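Local coordinates for protein five-membered-cyclitol-phosphate synthase (Streptomyces citricolor, PDB 6K96) that belongs to the myo-inositol-1-phosphate synthase family and binds nicotinamide-adenine-dinucleotide in a Rossmann-type domain, at residues G181-S186 against V325-A330. Numbering follows the deposited sequence.
Sequences GDDLAS and VLKSPA. With NAD (nicotinamide-adenine-dinucleotide), chain G.
K327 NZ comes to the carboxylate of D183 from above its plane, toward one oxygen. K327 NZ lies 3.1 Å from D183 OD2, in a salt bridge. D183 CG lies anti to the backbone N (chi1 -161°), and the bent K327 chain brings NZ back to D183 OD2. K327 CB lies on that same side of the plane, nearest OD2. The second flat group is the cis peptide between G181 and D182. L326 CD1 sits over its face, 3.5 Å from G181 C. Being cis, this peptide turns its C=O and its N-H to the same side, and both are used by 325-330. G181 O accepts A330 N at 3.1 Å, in the carbonyl plane and on a lone pair. D182 N gives a nearly straight bond to S328 O, 2.6 Å long, from above that carbonyl's plane. S328 N returns a bond to D182 O. The two loops thus run antiparallel. 181-186 follows 179-180, the last strand at one side of the parallel sheet within this chain, in the Rossmann-type domain. 325-330 comes from the loop between helices 292-313 and 338-353. Further along, K327 N binds D183 O at 2.6 Å, and A185 N binds V325 O at 3.0 Å. L326 CD2 lies against the D182-D183 backbone. The carboxylate of D182 turns to other partners: R164 in a salt bridge, the backbone N of V162 and A163, and N156. Beyond this, the loop lines the ligand pocket. L184 O lies at the nicotinamide ring edge, 3.3 Å from NAD C5N. L184 CB is out of the ring plane, near C5N and C6N. S186 OG accepts a hydrogen bond of 3.0 Å from NAD N7N.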
loop_
_atom_site.group_PDB
_atom_site.type_symbol
_atom_site.label_atom_id
_atom_site.label_comp_id
_atom_site.label_asym_id
_atom_site.label_seq_id
_atom_site.Cartn_x
_atom_site.Cartn_y
_atom_site.Cartn_z
ATOM N N GLY B 181 14.634 -18.783 -28.265
ATOM C CA GLY B 181 15.311 -17.721 -27.524
ATOM C C GLY B 181 15.115 -16.380 -28.198
ATOM O O GLY B 181 14.554 -16.350 -29.278
ATOM N N ASP B 182 15.535 -15.308 -27.512
ATOM C CA ASP B 182 16.209 -15.421 -26.218
ATOM C C ASP B 182 15.472 -14.662 -25.092
ATOM O O ASP B 182 14.719 -13.731 -25.367
ATOM C CB ASP B 182 17.637 -14.866 -26.291
ATOM C CG ASP B 182 18.444 -15.458 -27.420
ATOM O OD1 ASP B 182 18.461 -16.689 -27.518
ATOM O OD2 ASP B 182 18.989 -14.687 -28.221
ATOM N N ASP B 183 15.713 -15.077 -23.853
ATOM C CA ASP B 183 15.447 -14.294 -22.616
ATOM C C ASP B 183 13.977 -14.400 -22.203
ATOM O O ASP B 183 13.183 -13.690 -22.856
ATOM C CB ASP B 183 15.855 -12.834 -22.815
ATOM C CG ASP B 183 16.037 -12.094 -21.510
ATOM O OD1 ASP B 183 15.949 -12.746 -20.430
ATOM O OD2 ASP B 183 16.287 -10.867 -21.583
ATOM N N LEU B 184 13.667 -15.188 -21.154
ATOM C CA LEU B 184 12.265 -15.349 -20.629
ATOM C C LEU B 184 11.665 -13.999 -20.261
ATOM O O LEU B 184 12.292 -13.279 -19.438
ATOM C CB LEU B 184 12.199 -16.205 -19.366
ATOM C CG LEU B 184 12.786 -17.600 -19.453
ATOM C CD1 LEU B 184 12.449 -18.359 -18.185
ATOM C CD2 LEU B 184 12.295 -18.323 -20.692
ATOM N N ALA B 185 10.469 -13.711 -20.786
ATOM C CA ALA B 185 9.536 -12.688 -20.240
ATOM C C ALA B 185 8.687 -13.305 -19.115
ATOM O O ALA B 185 7.860 -14.206 -19.389
ATOM C CB ALA B 185 8.679 -12.185 -21.360
ATOM N N SER B 186 8.886 -12.869 -17.872
ATOM C CA SER B 186 8.349 -13.560 -16.671
ATOM C C SER B 186 6.833 -13.690 -16.817
ATOM O O SER B 186 6.236 -12.813 -17.456
ATOM C CB SER B 186 8.777 -12.872 -15.399
ATOM O OG SER B 186 9.958 -13.493 -14.814
ATOM N N VAL B 325 6.340 -15.018 -24.920
ATOM C CA VAL B 325 6.963 -15.361 -23.609
ATOM C C VAL B 325 8.482 -15.096 -23.611
ATOM O O VAL B 325 9.166 -15.589 -22.681
ATOM C CB VAL B 325 6.609 -16.794 -23.191
ATOM C CG1 VAL B 325 5.118 -16.965 -23.017
ATOM C CG2 VAL B 325 7.152 -17.815 -24.157
ATOM N N LEU B 326 8.985 -14.298 -24.564
ATOM C CA LEU B 326 10.436 -13.991 -24.704
ATOM C C LEU B 326 10.604 -12.475 -24.735
ATOM O O LEU B 326 9.767 -11.804 -25.394
ATOM C CB LEU B 326 10.973 -14.598 -26.001
ATOM C CG LEU B 326 11.252 -16.096 -25.981
ATOM C CD1 LEU B 326 11.678 -16.583 -27.345
ATOM C CD2 LEU B 326 12.287 -16.478 -24.953
ATOM N N LYS B 327 11.671 -11.954 -24.114
ATOM C CA LYS B 327 12.057 -10.521 -24.277
ATOM C C LYS B 327 12.711 -10.298 -25.651
ATOM O O LYS B 327 12.415 -9.262 -26.246
ATOM C CB LYS B 327 12.891 -10.029 -23.091
ATOM C CG LYS B 327 12.124 -10.060 -21.781
ATOM C CD LYS B 327 12.104 -8.792 -20.953
ATOM C CE LYS B 327 12.933 -8.914 -19.693
ATOM N NZ LYS B 327 14.374 -8.931 -20.024
ATOM N N SER B 328 13.492 -11.250 -26.172
ATOM C CA SER B 328 14.429 -11.022 -27.305
ATOM C C SER B 328 14.345 -12.168 -28.302
ATOM O O SER B 328 15.305 -12.898 -28.529
ATOM C CB SER B 328 15.834 -10.861 -26.765
ATOM O OG SER B 328 15.876 -9.879 -25.720
ATOM N N PRO B 329 13.168 -12.384 -28.919
ATOM C CA PRO B 329 12.964 -13.526 -29.783
ATOM C C PRO B 329 13.791 -13.261 -31.023
ATOM O O PRO B 329 13.895 -12.105 -31.361
ATOM C CB PRO B 329 11.477 -13.462 -30.170
ATOM C CG PRO B 329 11.140 -11.994 -30.038
ATOM C CD PRO B 329 11.962 -11.538 -28.841
ATOM N N ALA B 330 14.287 -14.316 -31.661
ATOM C CA ALA B 330 14.916 -14.236 -32.978
ATOM C C ALA B 330 13.986 -13.449 -33.910
ATOM O O ALA B 330 12.776 -13.789 -33.990
ATOM C CB ALA B 330 15.203 -15.636 -33.451
HETATM P PA NAD G . 19.762 -19.997 -10.266
HETATM O O1A NAD G . 20.843 -19.094 -9.810
HETATM O O2A NAD G . 18.823 -20.478 -9.194
HETATM O O5B NAD G . 20.241 -21.207 -11.157
HETATM C C5B NAD G . 21.584 -21.079 -11.680
HETATM C C4B NAD G . 22.237 -22.436 -11.689
HETATM O O4B NAD G . 23.327 -22.531 -12.667
HETATM C C3B NAD G . 22.868 -22.805 -10.343
HETATM O O3B NAD G . 22.545 -24.159 -10.053
HETATM C C2B NAD G . 24.359 -22.669 -10.641
HETATM O O2B NAD G . 24.990 -23.374 -9.611
HETATM C C1B NAD G . 24.367 -23.275 -12.048
HETATM N N9A NAD G . 25.563 -23.108 -12.850
HETATM C C8A NAD G . 26.426 -22.045 -12.740
HETATM N N7A NAD G . 27.383 -22.063 -13.639
HETATM C C5A NAD G . 27.123 -23.188 -14.413
HETATM C C6A NAD G . 27.793 -23.731 -15.529
HETATM N N6A NAD G . 28.865 -23.165 -16.069
HETATM N N1A NAD G . 27.262 -24.843 -16.107
HETATM C C2A NAD G . 26.172 -25.385 -15.533
HETATM N N3A NAD G . 25.478 -24.967 -14.477
HETATM C C4A NAD G . 25.995 -23.842 -13.949
HETATM O O3 NAD G . 18.913 -19.201 -11.344
HETATM P PN NAD G . 17.342 -19.288 -11.679
HETATM O O1N NAD G . 17.017 -20.709 -11.940
HETATM O O2N NAD G . 16.707 -18.467 -10.598
HETATM O O5D NAD G . 17.301 -18.489 -13.079
HETATM C C5D NAD G . 18.090 -19.046 -14.209
HETATM C C4D NAD G . 18.219 -18.010 -15.286
HETATM O O4D NAD G . 16.932 -17.667 -15.851
HETATM C C3D NAD G . 18.838 -16.698 -14.783
HETATM O O3D NAD G . 19.670 -16.205 -15.810
HETATM C C2D NAD G . 17.636 -15.760 -14.718
HETATM O O2D NAD G . 17.893 -14.384 -14.925
HETATM C C1D NAD G . 16.827 -16.238 -15.922
HETATM N N1N NAD G . 15.426 -15.726 -15.823
HETATM C C2N NAD G . 14.697 -15.917 -14.601
HETATM C C3N NAD G . 13.475 -15.303 -14.385
HETATM C C7N NAD G . 12.749 -15.588 -13.082
HETATM O O7N NAD G . 13.186 -16.436 -12.316
HETATM N N7N NAD G . 11.653 -14.886 -12.808
HETATM C C4N NAD G . 12.995 -14.459 -15.385
HETATM C C5N NAD G . 13.619 -14.423 -16.626
HETATM C C6N NAD G . 14.868 -14.988 -16.798
#